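Local coordinates for protein alpha-glucosidase YIHQ (Escherichia coli, PDB 5AEE) that hydrolyses sulfoquinovosyl diacylglycerides and simple sulfoquinovosides, releasing sulfoquinovose that feeds bacterial sulfoglycolysis, at residues Q15-F20 and H32-P37; G101-E106 and L224-A229. The protein carries 1 engineered substitution. All blocks are in the same frame, centred on the assembly; numbering follows the deposited sequence.

Contact 1: residues Q15-F20 and H32-P37; sequences QNNDSF and HSKDNP. With CA (calcium ion), chain D.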
ATOM      1  N   GLN A  15      20.146 -35.270  -1.263  1.00 41.48           N
ATOM      2  CA  GLN A  15      21.149 -34.921  -2.258  1.00 38.72           C
ATOM      3  C   GLN A  15      21.715 -36.119  -2.980  1.00 37.53           C
ATOM      4  O   GLN A  15      21.771 -37.213  -2.430  1.00 37.99           O
ATOM      5  CB  GLN A  15      22.283 -34.207  -1.588  1.00 45.83           C
ATOM      6  CG  GLN A  15      22.964 -35.064  -0.517  1.00 51.52           C
ATOM      7  CD  GLN A  15      24.267 -34.465  -0.102  1.00 53.99           C
ATOM      8  OE1 GLN A  15      25.143 -34.217  -0.944  1.00 59.08           O
ATOM      9  NE2 GLN A  15      24.401 -34.193   1.183  1.00 53.76           N
ATOM     10  N   ASN A  16      22.098 -35.891  -4.219  1.00 32.38           N
ATOM     11  CA  ASN A  16      23.043 -36.715  -4.940  1.00 34.51           C
ATOM     12  C   ASN A  16      24.144 -35.751  -5.383  1.00 40.55           C
ATOM     13  O   ASN A  16      24.116 -34.598  -5.017  1.00 34.53           O
ATOM     14  CB  ASN A  16      22.378 -37.385  -6.138  1.00 33.24           C
ATOM     15  CG  ASN A  16      21.379 -38.494  -5.722  1.00 32.95           C
ATOM     16  OD1 ASN A  16      21.529 -39.145  -4.679  1.00 38.93           O
ATOM     17  ND2 ASN A  16      20.399 -38.729  -6.549  1.00 31.43           N
ATOM     18  N   ASN A  17      25.098 -36.241  -6.162  1.00 45.64           N
ATOM     19  CA  ASN A  17      26.345 -35.538  -6.451  1.00 52.31           C
ATOM     20  C   ASN A  17      26.211 -34.034  -6.761  1.00 56.01           C
ATOM     21  O   ASN A  17      26.703 -33.203  -5.975  1.00 69.38           O
ATOM     22  CB  ASN A  17      27.112 -36.286  -7.559  1.00 50.74           C
ATOM     23  CG  ASN A  17      28.182 -35.433  -8.185  1.00 54.68           C
ATOM     24  OD1 ASN A  17      29.039 -34.871  -7.495  1.00 57.07           O
ATOM     25  ND2 ASN A  17      28.120 -35.295  -9.494  1.00 52.84           N
ATOM     26  N   ASP A  18      25.595 -33.670  -7.873  1.00 52.88           N
ATOM     27  CA  ASP A  18      25.358 -32.230  -8.147  1.00 60.35           C
ATOM     28  C   ASP A  18      23.824 -32.039  -8.219  1.00 58.64           C
ATOM     29  O   ASP A  18      23.324 -31.364  -9.112  1.00 58.53           O
ATOM     30  CB  ASP A  18      26.042 -31.734  -9.461  1.00 62.16           C
ATOM     31  CG  ASP A  18      27.595 -31.541  -9.347  1.00 71.55           C
ATOM     32  OD1 ASP A  18      28.100 -30.916  -8.388  1.00 68.27           O
ATOM     33  OD2 ASP A  18      28.328 -31.971 -10.280  1.00 81.05           O
ATOM     34  N   SER A  19      23.091 -32.646  -7.281  1.00 55.22           N
ATOM     35  CA  SER A  19      21.616 -32.675  -7.325  1.00 49.99           C
ATOM     36  C   SER A  19      20.985 -32.704  -5.922  1.00 44.17           C
ATOM     37  O   SER A  19      21.447 -33.435  -5.030  1.00 37.89           O
ATOM     38  CB  SER A  19      21.178 -33.851  -8.174  1.00 52.48           C
ATOM     39  OG  SER A  19      19.818 -34.099  -7.996  1.00 53.53           O
ATOM     40  N   PHE A  20      19.952 -31.898  -5.686  1.00 37.52           N
ATOM     41  CA  PHE A  20      19.336 -31.894  -4.355  1.00 34.84           C
ATOM     42  C   PHE A  20      17.908 -31.403  -4.348  1.00 33.88           C
ATOM     43  O   PHE A  20      17.505 -30.701  -5.261  1.00 30.40           O
ATOM     44  CB  PHE A  20      20.176 -31.105  -3.327  1.00 36.73           C
ATOM     45  CG  PHE A  20      20.117 -29.605  -3.507  1.00 37.29           C
ATOM     46  CD1 PHE A  20      19.061 -28.858  -2.970  1.00 38.84           C
ATOM     47  CD2 PHE A  20      21.113 -28.945  -4.181  1.00 37.76           C
ATOM     48  CE1 PHE A  20      18.995 -27.484  -3.151  1.00 42.13           C
ATOM     49  CE2 PHE A  20      21.058 -27.560  -4.354  1.00 41.01           C
ATOM     50  CZ  PHE A  20      19.997 -26.830  -3.845  1.00 38.54           C
ATOM     51  N   HIS A  32      17.375 -28.891  -7.381  1.00 34.89           N
ATOM     52  CA  HIS A  32      18.481 -28.544  -8.167  1.00 33.84           C
ATOM     53  C   HIS A  32      19.069 -29.788  -8.831  1.00 35.63           C
ATOM     54  O   HIS A  32      19.135 -30.824  -8.245  1.00 32.92           O
ATOM     55  CB  HIS A  32      19.475 -27.867  -7.297  1.00 33.39           C
ATOM     56  CG  HIS A  32      20.765 -27.648  -7.976  1.00 38.12           C
ATOM     57  ND1 HIS A  32      20.981 -26.572  -8.808  1.00 41.23           N
ATOM     58  CD2 HIS A  32      21.876 -28.417  -8.047  1.00 35.29           C
ATOM     59  CE1 HIS A  32      22.197 -26.662  -9.318  1.00 43.76           C
ATOM     60  NE2 HIS A  32      22.757 -27.768  -8.876  1.00 38.63           N
ATOM     61  N   SER A  33      19.470 -29.671 -10.076  1.00 37.21           N
ATOM     62  CA  SER A  33      20.325 -30.695 -10.683  1.00 35.71           C
ATOM     63  C   SER A  33      21.077 -29.995 -11.796  1.00 41.32           C
ATOM     64  O   SER A  33      20.719 -28.851 -12.169  1.00 40.67           O
ATOM     65  CB  SER A  33      19.476 -31.817 -11.237  1.00 35.79           C
ATOM     66  OG  SER A  33      18.730 -31.359 -12.363  1.00 35.64           O
ATOM     67  N   LYS A  34      22.098 -30.656 -12.339  1.00 41.65           N
ATOM     68  CA  LYS A  34      22.863 -30.105 -13.458  1.00 43.95           C
ATOM     69  C   LYS A  34      21.925 -29.745 -14.608  1.00 40.63           C
ATOM     70  O   LYS A  34      22.164 -28.752 -15.287  1.00 38.03           O
ATOM     71  CB  LYS A  34      23.917 -31.094 -13.975  1.00 51.45           C
ATOM     72  CG  LYS A  34      24.929 -31.593 -12.944  1.00 62.11           C
ATOM     73  CD  LYS A  34      26.246 -32.012 -13.606  1.00 68.03           C
ATOM     74  CE  LYS A  34      26.834 -33.257 -12.951  1.00 70.69           C
ATOM     75  NZ  LYS A  34      28.321 -33.283 -13.015  1.00 74.22           N
ATOM     76  N   ASP A  35      20.880 -30.555 -14.835  1.00 38.61           N
ATOM     77  CA  ASP A  35      19.955 -30.340 -15.942  1.00 41.34           C
ATOM     78  C   ASP A  35      18.998 -29.199 -15.664  1.00 40.70           C
ATOM     79  O   ASP A  35      18.649 -28.451 -16.567  1.00 42.11           O
ATOM     80  CB  ASP A  35      19.107 -31.597 -16.192  1.00 50.42           C
ATOM     81  CG  ASP A  35      19.906 -32.759 -16.804  1.00 57.59           C
ATOM     82  OD1 ASP A  35      21.095 -32.569 -17.156  1.00 55.47           O
ATOM     83  OD2 ASP A  35      19.312 -33.865 -16.935  1.00 60.57           O
ATOM     84  N   ASN A  36      18.557 -29.103 -14.410  1.00 38.18           N
ATOM     85  CA  ASN A  36      17.547 -28.157 -14.001  1.00 35.75           C
ATOM     86  C   ASN A  36      17.978 -27.425 -12.770  1.00 32.40           C
ATOM     87  O   ASN A  36      17.599 -27.781 -11.677  1.00 34.56           O
ATOM     88  CB  ASN A  36      16.231 -28.887 -13.839  1.00 42.75           C
ATOM     89  CG  ASN A  36      15.716 -29.351 -15.184  1.00 47.33           C
ATOM     90  OD1 ASN A  36      15.556 -28.530 -16.097  1.00 57.33           O
ATOM     91  ND2 ASN A  36      15.584 -30.653 -15.362  1.00 51.01           N
ATOM     92  N   PRO A  37      18.824 -26.397 -12.973  1.00 32.34           N
ATOM     93  CA  PRO A  37      19.449 -25.730 -11.850  1.00 33.61           C
ATOM     94  C   PRO A  37      18.408 -24.832 -11.206  1.00 29.48           C
ATOM     95  O   PRO A  37      17.449 -24.547 -11.832  1.00 31.34           O
ATOM     96  CB  PRO A  37      20.624 -24.946 -12.479  1.00 35.57           C
ATOM     97  CG  PRO A  37      20.373 -24.907 -13.933  1.00 37.99           C
ATOM     98  CD  PRO A  37      19.407 -26.009 -14.271  1.00 34.42           C
TER
HETATM   99 CA    CA D1680      22.028 -39.625  -2.491  1.00 36.16          CA
HETATM  100  O   HOH W   1      19.710 -39.952  -2.502  1.00 30.93           O

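Contact 2: residues G101-E106 and L224-A229; sequences GRLLLE and LRFECA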
ATOM      1  N   GLY A 101      12.862 -20.314  14.005  1.00 39.81           N
ATOM      2  CA  GLY A 101      12.630 -21.535  13.246  1.00 39.16           C
ATOM      3  C   GLY A 101      12.115 -21.350  11.815  1.00 39.77           C
ATOM      4  O   GLY A 101      11.685 -22.322  11.177  1.00 39.49           O
ATOM      5  N   ARG A 102      12.192 -20.129  11.265  1.00 37.40           N
ATOM      6  CA  ARG A 102      11.796 -19.928   9.856  1.00 34.49           C
ATOM      7  C   ARG A 102      12.880 -20.504   8.962  1.00 31.65           C
ATOM      8  O   ARG A 102      14.027 -20.490   9.335  1.00 33.51           O
ATOM      9  CB  ARG A 102      11.653 -18.472   9.554  1.00 36.56           C
ATOM     10  CG  ARG A 102      10.697 -17.781  10.487  1.00 34.88           C
ATOM     11  CD  ARG A 102      10.515 -16.378   9.966  1.00 34.03           C
ATOM     12  NE  ARG A 102       9.766 -15.634  10.958  1.00 32.09           N
ATOM     13  CZ  ARG A 102      10.274 -14.911  11.946  1.00 35.25           C
ATOM     14  NH1 ARG A 102      11.584 -14.799  12.144  1.00 39.04           N
ATOM     15  NH2 ARG A 102       9.443 -14.305  12.776  1.00 32.49           N
ATOM     16  N   LEU A 103      12.513 -20.995   7.789  1.00 33.62           N
ATOM     17  CA  LEU A 103      13.525 -21.444   6.838  1.00 32.60           C
ATOM     18  C   LEU A 103      14.274 -20.187   6.354  1.00 34.83           C
ATOM     19  O   LEU A 103      13.642 -19.195   5.953  1.00 35.03           O
ATOM     20  CB  LEU A 103      12.893 -22.153   5.681  1.00 29.51           C
ATOM     21  CG  LEU A 103      13.818 -22.484   4.501  1.00 31.87           C
ATOM     22  CD1 LEU A 103      14.842 -23.504   4.935  1.00 35.10           C
ATOM     23  CD2 LEU A 103      12.938 -23.020   3.393  1.00 31.64           C
ATOM     24  N   LEU A 104      15.589 -20.237   6.423  1.00 29.61           N
ATOM     25  CA  LEU A 104      16.480 -19.119   6.084  1.00 32.03           C
ATOM     26  C   LEU A 104      17.430 -19.556   4.990  1.00 34.52           C
ATOM     27  O   LEU A 104      18.184 -20.556   5.158  1.00 34.07           O
ATOM     28  CB  LEU A 104      17.275 -18.704   7.310  1.00 32.94           C
ATOM     29  CG  LEU A 104      18.310 -17.565   7.090  1.00 34.03           C
ATOM     30  CD1 LEU A 104      17.594 -16.311   6.603  1.00 35.68           C
ATOM     31  CD2 LEU A 104      19.081 -17.332   8.380  1.00 34.16           C
ATOM     32  N   LEU A 105      17.395 -18.832   3.869  1.00 28.35           N
ATOM     33  CA  LEU A 105      18.307 -19.050   2.806  1.00 32.19           C
ATOM     34  C   LEU A 105      19.160 -17.800   2.733  1.00 32.74           C
ATOM     35  O   LEU A 105      18.638 -16.689   2.587  1.00 32.09           O
ATOM     36  CB  LEU A 105      17.551 -19.287   1.469  1.00 30.72           C
ATOM     37  CG  LEU A 105      16.452 -20.350   1.480  1.00 36.56           C
ATOM     38  CD1 LEU A 105      15.912 -20.531   0.062  1.00 35.09           C
ATOM     39  CD2 LEU A 105      17.010 -21.657   2.071  1.00 41.06           C
ATOM     40  N   GLU A 106      20.472 -17.976   2.797  1.00 31.82           N
ATOM     41  CA  GLU A 106      21.396 -16.876   2.602  1.00 32.09           C
ATOM     42  C   GLU A 106      22.225 -17.171   1.398  1.00 35.35           C
ATOM     43  O   GLU A 106      22.947 -18.153   1.381  1.00 34.29           O
ATOM     44  CB  GLU A 106      22.278 -16.727   3.796  1.00 33.49           C
ATOM     45  CG  GLU A 106      21.477 -16.209   4.979  1.00 36.31           C
ATOM     46  CD  GLU A 106      22.149 -16.478   6.310  1.00 44.08           C
ATOM     47  OE1 GLU A 106      22.762 -17.543   6.496  1.00 44.31           O
ATOM     48  OE2 GLU A 106      22.046 -15.605   7.164  1.00 47.03           O
ATOM     49  N   LEU A 224      16.501 -14.824   2.147  1.00 29.06           N
ATOM     50  CA  LEU A 224      15.074 -15.165   2.103  1.00 32.87           C
ATOM     51  C   LEU A 224      14.689 -15.996   3.304  1.00 32.46           C
ATOM     52  O   LEU A 224      15.421 -16.904   3.702  1.00 32.95           O
ATOM     53  CB  LEU A 224      14.718 -15.992   0.862  1.00 35.98           C
ATOM     54  CG  LEU A 224      15.224 -15.587  -0.509  1.00 35.97           C
ATOM     55  CD1 LEU A 224      16.709 -15.889  -0.727  1.00 33.12           C
ATOM     56  CD2 LEU A 224      14.366 -16.303  -1.524  1.00 39.00           C
ATOM     57  N   ARG A 225      13.496 -15.742   3.812  1.00 30.66           N
ATOM     58  CA  ARG A 225      12.906 -16.469   4.920  1.00 34.51           C
ATOM     59  C   ARG A 225      11.590 -17.036   4.489  1.00 30.25           C
ATOM     60  O   ARG A 225      10.859 -16.384   3.749  1.00 32.78           O
ATOM     61  CB  ARG A 225      12.588 -15.524   6.074  1.00 36.30           C
ATOM     62  CG  ARG A 225      13.790 -14.874   6.652  1.00 46.65           C
ATOM     63  CD  ARG A 225      13.403 -14.033   7.846  1.00 48.71           C
ATOM     64  NE  ARG A 225      14.501 -14.081   8.804  1.00 58.88           N
ATOM     65  CZ  ARG A 225      15.646 -13.416   8.687  1.00 61.05           C
ATOM     66  NH1 ARG A 225      15.869 -12.602   7.664  1.00 55.61           N
ATOM     67  NH2 ARG A 225      16.586 -13.559   9.618  1.00 71.63           N
ATOM     68  N   PHE A 226      11.230 -18.202   5.025  1.00 27.89           N
ATOM     69  CA  PHE A 226       9.918 -18.790   4.779  1.00 28.21           C
ATOM     70  C   PHE A 226       9.319 -19.304   6.066  1.00 28.45           C
ATOM     71  O   PHE A 226      10.027 -19.757   6.969  1.00 33.17           O
ATOM     72  CB  PHE A 226       9.986 -19.982   3.860  1.00 30.65           C
ATOM     73  CG  PHE A 226      10.671 -19.748   2.583  1.00 33.48           C
ATOM     74  CD1 PHE A 226      12.065 -19.635   2.519  1.00 34.35           C
ATOM     75  CD2 PHE A 226       9.928 -19.754   1.390  1.00 35.84           C
ATOM     76  CE1 PHE A 226      12.687 -19.478   1.282  1.00 35.11           C
ATOM     77  CE2 PHE A 226      10.552 -19.620   0.176  1.00 36.38           C
ATOM     78  CZ  PHE A 226      11.933 -19.462   0.124  1.00 34.24           C
ATOM     79  N   GLU A 227       8.012 -19.268   6.129  1.00 28.88           N
ATOM     80  CA  GLU A 227       7.299 -19.871   7.188  1.00 29.38           C
ATOM     81  C   GLU A 227       6.009 -20.466   6.628  1.00 28.22           C
ATOM     82  O   GLU A 227       5.446 -19.952   5.644  1.00 27.41           O
ATOM     83  CB  GLU A 227       7.028 -18.792   8.239  1.00 30.64           C
ATOM     84  CG  GLU A 227       7.302 -19.274   9.579  1.00 32.99           C
ATOM     85  CD  GLU A 227       7.031 -18.302  10.685  1.00 38.13           C
ATOM     86  OE1 GLU A 227       6.988 -17.070  10.499  1.00 35.25           O
ATOM     87  OE2 GLU A 227       6.896 -18.850  11.789  1.00 35.13           O
ATOM     88  N   CYS A 228       5.586 -21.591   7.210  1.00 33.54           N
ATOM     89  CA  CYS A 228       4.356 -22.285   6.848  1.00 29.54           C
ATOM     90  C   CYS A 228       3.334 -22.143   7.955  1.00 29.61           C
ATOM     91  O   CYS A 228       3.643 -21.660   9.047  1.00 31.69           O
ATOM     92  CB  CYS A 228       4.627 -23.728   6.608  1.00 31.19           C
ATOM     93  SG  CYS A 228       5.755 -24.041   5.239  1.00 34.64           S
ATOM     94  N   ALA A 229       2.088 -22.474   7.627  1.00 29.79           N
ATOM     95  CA  ALA A 229       1.050 -22.594   8.612  1.00 30.81           C
ATOM     96  C   ALA A 229      -0.053 -23.418   8.040  1.00 32.80           C
ATOM     97  O   ALA A 229      -0.106 -23.671   6.845  1.00 33.45           O
ATOM     98  CB  ALA A 229       0.491 -21.235   9.010  1.00 34.38           C
TER
HETATM   99  O   HOH W   2       6.763 -15.299  12.298  1.00 28.96           O

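Contact 1: residues Q15-F20 and H32-P37
Asp18 and Lys34 form the one salt bridge between these segments: NZ of Lys34 meets OD2 of Asp18 at 3.0 Å, on the anti lone pair. The lysine reaches it by lying across the aspartate, its CG 3.7 Å from Asp18 CB, and by a bend at chi3 (-141°). Asp69 lies near OD2, so the lysine probably eases the repulsion between the two acids. The other carboxylate oxygen, OD1, accepts from the backbone N of Ala70 in strand 54-75. Were Asp18 an alanine, the Ala70 N-H would probably lose this acceptor and the Lys34 ammonium the carboxylate it bonds across the contact.

Next comes the backbone. Phe20 and His32 make an antiparallel hydrogen-bonded pair, Phe20 N to His32 O at 2.9 Å and His32 N to Phe20 O at 2.8 Å. The same His32 carbonyl takes a weak bond from Ser19 OG and is also approached by the CA-H of Ser19, a CA-H...O contact.

On the face shared by both side chains, His32 CB sits over the phenyl ring of Phe20, 3.7 Å from its centroid, a CH-pi contact; the rings are near parallel (23°) but slid apart, so they barely overlap. Phe20 CG stands between its backbone N and carbonyl carbon (chi1 73°), which brings the ring under that methylene. On the outer strand 13-16, Gln15 O and Asn16 OD1 bind calcium together with a water. At the open end of the hairpin formed by strands 19-24 and 27-32, the backbone pairing stops at Phe20 and His32, and beyond it the Asp18-Lys34 ion pair ties the two chains.

Contact 2: residues G101-E106 and L224-A229
The guanidinium of Arg225 carries Leu104 CD1 over the centre of one face, 4.0 Å above its plane, the two side chains lying alongside and pointing the same way. That of Arg102 is met at its edge instead: water 2 lies in its plane, accepting from NH2 and donating to Glu227 OE1, while NE forms a salt bridge to the same OE1 at 3.2 Å. The Arg102 chain runs extended from CG to NE (chi2 -173°), which carries NE out to the Glu227 carboxylate. That carboxylate is turned almost perpendicular to the guanidinium (88°), and NE approaches OE1 from above its plane. Glu227 OE1 also bonds to Tyr194 OH, and Asp98 OD2 makes salt bridges to both arginines, which probably eases the repulsion between them; Arg225 has a further partner in Asp198.

On the opposite sheet face from Leu104 and Arg225, the Phe226 ring has Leu103 O at its edge, in plane. Leu103 CD2 touches CD1 of this ring at 3.6 Å, and Leu105 CD1 crosses to its CE1 at the same 3.6 Å.

Between these two faces runs a regular antiparallel ladder. Leu103 with Phe226 and Leu105 with Leu224 are hydrogen-bonded pairs, the straightest bond being Leu105 N to Leu224 O (2.8 Å, 176°); Leu104 and Arg225 form the non-hydrogen-bonded pair between them.

Strand 90-97 continues the pairing beyond 103-109, and strand 193-197 beyond 221-228. Ile29 of strand 27-32 packs on Leu103 and Phe226, whereas helix 232-243 meets Arg102 through Leu242 and Glu227 through Lys238.

In the fold
Contact 1 closes before contact 2 opens, so the two follow in series along the chain, joining segments 12 and 118 residues apart respectively. Their centres lie about 22 Å apart and their nearest atoms about 8 Å, on the same side of the chain's centre. Contact 1 lies at one end of the pairing of strands 19-24 and 27-32 in the small three-stranded sheet; contact 2 pairs strands 103-109 and 221-228 within the larger beta structure, residues 101-106 belonging to the galactose mutarotase-like domain. Strand 27-32 links them, ending at His32 in contact 1 and sending Ile29 against contact 2. Both contacts therefore build the beta region, away from the sulfoquinovoside pocket.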